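Local coordinates for protein glycerol-3-phosphate dehydrogenase [NAD(+)] (Dunaliella salina, PDB 6IUY) that probably interconverts dihydroxyacetone phosphate and sn-glycerol 3-phosphate with NAD, and joins a dehydrogenase to a haloacid dehalogenase-like, magnesium-binding domain to convert dihydroxyacetone phosphate directly to glycerol, at residues Leu391-Val396 against Cys404-Gly409; Val425-Asn430 against Pro455-Cys460; Lys539-Asp544 against Val598-Ile603. All coordinates share one frame; numbering follows the deposited sequence.

Contact 1. Residues Leu391-Val396 against Cys404-Gly409; sequences LISQMV and CSVLMG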
# COMPACT_ATOMS: atom_id res chain seq x y z
N LEU A 391 -13.59 -14.37 10.37
CA LEU A 391 -13.04 -14.79 9.08
C LEU A 391 -12.80 -16.29 9.10
O LEU A 391 -12.84 -16.92 10.16
CB LEU A 391 -11.74 -14.04 8.77
CG LEU A 391 -11.91 -12.52 8.84
CD1 LEU A 391 -10.62 -11.78 8.50
CD2 LEU A 391 -13.05 -12.10 7.93
N ILE A 392 -12.55 -16.89 7.95
CA ILE A 392 -12.47 -18.33 7.92
C ILE A 392 -11.37 -18.86 8.85
O ILE A 392 -11.57 -19.87 9.54
CB ILE A 392 -12.23 -18.86 6.51
CG1 ILE A 392 -13.28 -18.28 5.57
CG2 ILE A 392 -12.30 -20.41 6.52
CD1 ILE A 392 -14.68 -18.27 6.19
N SER A 393 -10.24 -18.17 8.90
CA SER A 393 -9.14 -18.66 9.72
C SER A 393 -9.51 -18.61 11.21
O SER A 393 -9.08 -19.47 11.99
CB SER A 393 -7.86 -17.88 9.45
OG SER A 393 -7.77 -16.76 10.31
N GLN A 394 -10.32 -17.64 11.61
CA GLN A 394 -10.75 -17.58 13.00
C GLN A 394 -11.78 -18.67 13.25
O GLN A 394 -11.91 -19.16 14.36
CB GLN A 394 -11.32 -16.21 13.36
CG GLN A 394 -10.44 -15.01 12.99
CD GLN A 394 -11.15 -13.69 13.23
OE1 GLN A 394 -12.19 -13.40 12.63
NE2 GLN A 394 -10.61 -12.89 14.13
N MET A 395 -12.53 -19.03 12.21
CA MET A 395 -13.56 -20.04 12.32
C MET A 395 -12.93 -21.41 12.52
O MET A 395 -13.40 -22.21 13.31
CB MET A 395 -14.44 -20.04 11.07
CG MET A 395 -15.47 -21.14 11.05
SD MET A 395 -16.30 -21.23 9.46
CE MET A 395 -17.16 -19.67 9.43
N VAL A 396 -11.84 -21.66 11.80
CA VAL A 396 -11.16 -22.93 11.88
C VAL A 396 -10.51 -23.13 13.24
O VAL A 396 -10.59 -24.22 13.83
CB VAL A 396 -10.11 -23.06 10.78
CG1 VAL A 396 -9.16 -24.23 11.08
CG2 VAL A 396 -10.80 -23.23 9.43
N CYS A 404 -4.48 -21.64 12.06
CA CYS A 404 -4.82 -21.57 10.65
C CYS A 404 -4.18 -20.36 9.97
O CYS A 404 -4.49 -19.22 10.30
CB CYS A 404 -6.33 -21.54 10.48
SG CYS A 404 -6.89 -21.67 8.74
N SER A 405 -3.29 -20.63 9.02
CA SER A 405 -2.71 -19.60 8.18
C SER A 405 -3.70 -19.21 7.06
O SER A 405 -4.78 -19.80 6.98
CB SER A 405 -1.40 -20.12 7.56
OG SER A 405 -0.49 -20.53 8.56
N VAL A 406 -3.32 -18.25 6.22
CA VAL A 406 -4.09 -17.92 5.02
C VAL A 406 -3.19 -17.72 3.83
O VAL A 406 -1.99 -17.43 3.96
CB VAL A 406 -4.93 -16.64 5.19
CG1 VAL A 406 -5.96 -16.81 6.30
CG2 VAL A 406 -4.01 -15.41 5.39
N LEU A 407 -3.76 -17.92 2.65
CA LEU A 407 -3.07 -17.59 1.41
C LEU A 407 -3.98 -16.62 0.69
O LEU A 407 -5.09 -16.99 0.30
CB LEU A 407 -2.80 -18.84 0.57
CG LEU A 407 -2.06 -18.74 -0.78
CD1 LEU A 407 -1.61 -20.12 -1.20
CD2 LEU A 407 -2.95 -18.17 -1.88
N MET A 408 -3.52 -15.38 0.53
CA MET A 408 -4.31 -14.32 -0.10
C MET A 408 -3.48 -13.58 -1.12
O MET A 408 -2.33 -13.21 -0.84
CB MET A 408 -4.81 -13.34 0.95
CG MET A 408 -5.61 -13.97 2.05
SD MET A 408 -7.32 -14.17 1.57
CE MET A 408 -7.69 -15.80 2.26
N GLY A 409 -4.02 -13.39 -2.32
CA GLY A 409 -3.27 -12.72 -3.37
C GLY A 409 -4.16 -12.40 -4.56
O GLY A 409 -5.33 -12.78 -4.58
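Ser393 and Cys404 carry this contact, a compact example of a helix lying over the strand that follows it. The CB of Ser393 rests 3.7 Å from the carbonyl O of Cys404, and from its other neighbour, CG1 of Val406, it stands 3.8 Å away. With SG anti to the backbone N (chi1 -172°), the thiol of Cys404 points from the strand to the helix, SG lying 3.9 Å from Ser393 CA and 4.0 Å from Ser393 CB. One turn further on, Val396 adds an apolar touch, its CG1 lying 4.0 Å from Cys404 CB. No hydrogen bond joins the two segments, so the surface is one of carbon, sulfur and a backbone carbonyl. The hydroxyl of Ser393 is instead hydrogen-bonded to Glu458, which also touches Val406.

Behind this first shell, the start of the helix is tied down by Gln394. From three residues beyond the N-cap residue, Leu391, its OE1 accepts that residue's backbone N-H at 2.8 Å and almost straight (166°), in the carbonyl plane on a lone pair.

The 392-396 turn of helix 392-400 runs nearly antiparallel to strand 404-408 (158°), as befits the return leg of a beta-alpha-beta crossover from the parallel strand 374-377. Helices 356-366 and 454-477 pack alongside, and strand 422-427 borders the strand antiparallel.

Contact 2. Residues Val425-Asn430 against Pro455-Cys460; sequences VIAYAN and PGAEMC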
# COMPACT_ATOMS: atom_id res chain seq x y z
N VAL A 425 0.42 -13.75 -1.09
CA VAL A 425 0.92 -13.69 0.27
C VAL A 425 0.48 -14.94 1.03
O VAL A 425 -0.68 -15.34 0.91
CB VAL A 425 0.36 -12.47 1.02
CG1 VAL A 425 0.38 -12.71 2.52
CG2 VAL A 425 1.10 -11.17 0.63
N ILE A 426 1.38 -15.55 1.80
CA ILE A 426 0.93 -16.50 2.81
C ILE A 426 1.17 -15.90 4.17
O ILE A 426 2.31 -15.65 4.55
CB ILE A 426 1.64 -17.87 2.68
CG1 ILE A 426 0.96 -18.70 1.58
CG2 ILE A 426 1.58 -18.62 4.01
CD1 ILE A 426 1.53 -20.12 1.39
N ALA A 427 0.10 -15.67 4.92
CA ALA A 427 0.21 -15.12 6.25
C ALA A 427 0.15 -16.25 7.26
O ALA A 427 -0.89 -16.89 7.40
CB ALA A 427 -0.88 -14.11 6.50
N TYR A 428 1.27 -16.50 7.94
CA TYR A 428 1.41 -17.70 8.77
C TYR A 428 0.94 -17.49 10.20
O TYR A 428 1.07 -16.40 10.76
CB TYR A 428 2.87 -18.20 8.76
CG TYR A 428 3.91 -17.15 9.12
CD1 TYR A 428 4.04 -16.67 10.42
CD2 TYR A 428 4.79 -16.67 8.15
CE1 TYR A 428 5.00 -15.73 10.74
CE2 TYR A 428 5.76 -15.73 8.47
CZ TYR A 428 5.86 -15.27 9.76
OH TYR A 428 6.81 -14.33 10.07
N ALA A 429 0.39 -18.56 10.78
CA ALA A 429 -0.10 -18.54 12.15
C ALA A 429 1.09 -18.46 13.10
O ALA A 429 1.02 -17.83 14.15
CB ALA A 429 -0.95 -19.79 12.43
N ASN A 430 2.15 -19.14 12.71
CA ASN A 430 3.44 -19.11 13.39
C ASN A 430 4.48 -19.43 12.34
O ASN A 430 4.13 -19.92 11.27
CB ASN A 430 3.47 -20.10 14.55
CG ASN A 430 2.75 -21.38 14.23
OD1 ASN A 430 3.23 -22.19 13.43
ND2 ASN A 430 1.57 -21.56 14.83
N PRO A 455 -4.41 -11.32 10.27
CA PRO A 455 -5.66 -10.56 10.25
C PRO A 455 -5.75 -9.53 9.10
O PRO A 455 -6.84 -9.25 8.62
CB PRO A 455 -5.70 -9.87 11.62
CG PRO A 455 -4.37 -10.09 12.25
CD PRO A 455 -3.71 -11.25 11.57
N GLY A 456 -4.62 -8.99 8.65
CA GLY A 456 -4.66 -7.98 7.59
C GLY A 456 -4.83 -8.56 6.20
O GLY A 456 -5.65 -8.07 5.41
N ALA A 457 -4.05 -9.59 5.89
CA ALA A 457 -4.16 -10.33 4.64
C ALA A 457 -5.57 -10.86 4.45
O ALA A 457 -6.18 -10.72 3.37
CB ALA A 457 -3.16 -11.50 4.60
N GLU A 458 -6.10 -11.46 5.51
CA GLU A 458 -7.34 -12.19 5.40
C GLU A 458 -8.49 -11.22 5.23
O GLU A 458 -9.38 -11.47 4.43
CB GLU A 458 -7.57 -13.10 6.61
CG GLU A 458 -8.68 -14.10 6.37
CD GLU A 458 -8.81 -15.13 7.46
OE1 GLU A 458 -8.39 -14.84 8.60
OE2 GLU A 458 -9.34 -16.23 7.18
N MET A 459 -8.49 -10.13 5.98
CA MET A 459 -9.58 -9.15 5.88
C MET A 459 -9.53 -8.41 4.53
O MET A 459 -10.58 -8.08 3.95
CB MET A 459 -9.53 -8.16 7.04
CG MET A 459 -10.69 -7.20 7.07
SD MET A 459 -12.28 -7.94 7.52
CE MET A 459 -12.07 -7.99 9.30
N CYS A 460 -8.33 -8.19 3.99
CA CYS A 460 -8.21 -7.63 2.64
C CYS A 460 -8.78 -8.57 1.59
O CYS A 460 -9.54 -8.15 0.73
CB CYS A 460 -6.75 -7.34 2.28
SG CYS A 460 -6.12 -5.84 3.04
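Val425 opens the contact by laying one branch against Ala457: its CG1 is 4.3 Å from the CB of that alanine. The branch stands anti to the backbone N (chi1 156°), which brings it to the helix, whereas the other branch stays back, CG2 being 5.8 Å from Ala457 CB. Ile426, next along, turns its side chain from the helix.

Ala427 returns to the helix-facing side. Its CB meets the CB of Ala457 methyl to methyl at 4.0 Å, and the CA atoms of these two alanines are the nearest pair across the segments, 6.7 Å apart. Within the strand, Ala427 CB and Val425 CG1 are themselves 4.4 Å apart, so the three methyl carbons form a nearly equilateral triangle with the helix alanine at one corner. A side chain of one carbon on each partner lets helix and strand come together at that distance. Only 81 Å² is buried, and the side-chain contacts are carbon to carbon, with no hydrogen bond between the segments.

Past the strand the chain draws away from the helix, and Asn430 serves as N-cap of helix 431-441.

On the opposing segment the helix is regular: Met459 N bonds Pro455 O at 3.2 Å and Cys460 N bonds Gly456 O at 3.0 Å. Helix 454-477 leans on the sheet of the nucleotide-binding portion here, with strand 422-427 set between the antiparallel strand 404-408 and the parallel strand 446-451. Helix 481-502 packs on helix 454-477 through Met459 and Cys460.

Contact 3. Residues Lys539-Asp544 against Val598-Ile603; sequences KRIAGD and VPPTMI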
# COMPACT_ATOMS: atom_id res chain seq x y z
N LYS A 539 -28.81 -4.20 -16.42
CA LYS A 539 -30.21 -4.60 -16.49
C LYS A 539 -31.09 -3.70 -15.62
O LYS A 539 -32.18 -3.32 -16.03
CB LYS A 539 -30.35 -6.07 -16.08
CG LYS A 539 -29.76 -7.02 -17.10
CD LYS A 539 -29.65 -8.43 -16.56
CE LYS A 539 -28.94 -9.34 -17.54
NZ LYS A 539 -29.67 -9.40 -18.83
N ARG A 540 -30.63 -3.38 -14.41
CA ARG A 540 -31.37 -2.49 -13.52
C ARG A 540 -31.64 -1.16 -14.19
O ARG A 540 -32.76 -0.65 -14.14
CB ARG A 540 -30.62 -2.25 -12.21
CG ARG A 540 -30.97 -3.22 -11.13
CD ARG A 540 -32.45 -3.18 -10.76
NE ARG A 540 -32.81 -4.45 -10.15
CZ ARG A 540 -32.78 -4.70 -8.85
NH1 ARG A 540 -32.43 -3.74 -8.00
NH2 ARG A 540 -33.12 -5.90 -8.40
N ILE A 541 -30.60 -0.59 -14.79
CA ILE A 541 -30.70 0.68 -15.51
C ILE A 541 -31.69 0.63 -16.68
O ILE A 541 -32.34 1.63 -16.99
CB ILE A 541 -29.33 1.12 -16.08
CG1 ILE A 541 -28.60 2.02 -15.08
CG2 ILE A 541 -29.49 1.82 -17.42
CD1 ILE A 541 -27.81 1.27 -14.02
N ALA A 542 -31.77 -0.52 -17.33
CA ALA A 542 -32.58 -0.69 -18.53
C ALA A 542 -34.05 -0.91 -18.20
O ALA A 542 -34.89 -1.01 -19.10
CB ALA A 542 -32.05 -1.85 -19.36
N GLY A 543 -34.37 -0.96 -16.92
CA GLY A 543 -35.74 -1.17 -16.49
C GLY A 543 -35.98 -2.44 -15.70
O GLY A 543 -36.94 -2.52 -14.93
N ASP A 544 -35.12 -3.44 -15.88
CA ASP A 544 -35.33 -4.73 -15.24
C ASP A 544 -35.19 -4.64 -13.73
O ASP A 544 -34.10 -4.80 -13.19
CB ASP A 544 -34.32 -5.75 -15.79
CG ASP A 544 -34.64 -7.16 -15.38
OD1 ASP A 544 -34.02 -8.09 -15.93
OD2 ASP A 544 -35.52 -7.33 -14.51
N VAL A 598 -31.01 2.65 -3.01
CA VAL A 598 -30.33 3.71 -3.75
C VAL A 598 -30.20 3.23 -5.19
O VAL A 598 -29.98 2.05 -5.43
CB VAL A 598 -28.96 4.03 -3.13
CG1 VAL A 598 -28.16 4.98 -4.02
CG2 VAL A 598 -29.15 4.63 -1.75
N PRO A 599 -30.38 4.14 -6.15
CA PRO A 599 -30.26 3.72 -7.55
C PRO A 599 -28.80 3.49 -7.90
O PRO A 599 -27.93 4.14 -7.32
CB PRO A 599 -30.83 4.91 -8.32
CG PRO A 599 -30.52 6.09 -7.44
CD PRO A 599 -30.69 5.58 -6.03
N PRO A 600 -28.53 2.59 -8.85
CA PRO A 600 -27.13 2.31 -9.18
C PRO A 600 -26.36 3.57 -9.57
O PRO A 600 -25.15 3.63 -9.37
CB PRO A 600 -27.24 1.33 -10.36
CG PRO A 600 -28.62 0.73 -10.24
CD PRO A 600 -29.49 1.78 -9.62
N THR A 601 -27.05 4.57 -10.12
CA THR A 601 -26.38 5.77 -10.62
C THR A 601 -25.73 6.60 -9.51
O THR A 601 -24.93 7.49 -9.80
CB THR A 601 -27.34 6.69 -11.38
OG1 THR A 601 -28.31 7.20 -10.47
CG2 THR A 601 -28.05 5.94 -12.50
N MET A 602 -26.06 6.31 -8.26
CA MET A 602 -25.50 7.05 -7.12
C MET A 602 -24.19 6.47 -6.60
O MET A 602 -23.73 6.85 -5.52
CB MET A 602 -26.50 7.11 -5.97
CG MET A 602 -27.69 8.04 -6.18
SD MET A 602 -27.23 9.77 -6.42
CE MET A 602 -26.37 10.12 -4.89
N ILE A 603 -23.58 5.57 -7.36
CA ILE A 603 -22.40 4.85 -6.85
C ILE A 603 -21.19 5.79 -6.66
O ILE A 603 -20.42 5.60 -5.73
CB ILE A 603 -22.00 3.67 -7.77
CG1 ILE A 603 -20.96 2.76 -7.10
CG2 ILE A 603 -21.47 4.16 -9.09
CD1 ILE A 603 -21.48 1.95 -5.97
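Ile541 and Pro600 have the nearest CA atoms, 7.4 Å apart, where the end of helix 528-541 passes a short 3-10 turn. The helix finishes in a Schellman motif. Asp544 N reaches back to Lys539 O at 2.9 Å, and Gly543 N bonds Arg540 O in the inner of the two loops. Gly543, with a positive phi of 117°, is the first residue to leave helical geometry. Opposite, two successive bonds three residues apart, Met602 N to Pro599 O and Ile603 N to Pro600 O, wind the chain into its 3-10 form.

The Schellman motif thus ends helix 528-541 at the surface, and Ile541 of its last turn meets the proline. Here the packing belongs to the all-helical C-terminal portion of the dehydrogenase, away from the annotated sites, and Leu477 and Ile473 of helix 454-477 lie against Ile541 and Pro600 respectively.

The proline ring is the common surface. Ile541 brings CD1 obliquely to the CB-CG edge of the ring, 3.7 Å from Pro600 CB and 3.9 Å from Pro600 CG, the two side chains sliding past each other in opposite directions. Arg540 adds its aliphatic base alone, with CB 4.1 Å from Pro600 CG. A bend at chi2 (-60°) then carries the guanidinium off the proline, so that NH2 bonds the carbonyl O of Val547 and NE makes a weak bond of 3.3 Å to Asp544 O. Asp544 in turn receives the amides of Gln546 and Val547 on OD2, the first of which closes an Asx turn just beyond the helix.

Contacts 1 and 2 are neighbours in the same dinucleotide-binding sheet, their centres about 7 Å apart. Strands 404-408 and 422-427 join them directly, Met408 O lying 2.8 Å from Val425 N in a probable hydrogen bond. Both lie within about 12 Å of the bound NAD and dihydroxyacetone phosphate: the side chain of Val406 is about 11 Å from NAD, and that of Ala457 about 12 Å from dihydroxyacetone phosphate and about 9 Å from the side chain of Lys380, which binds both ligands. Contact 3 stands apart, with its centre about 35 and 36 Å from those of contacts 1 and 2. Helix 454-477 nevertheless spans the gap, its early turns serving contact 2 and its last ones touching contact 3.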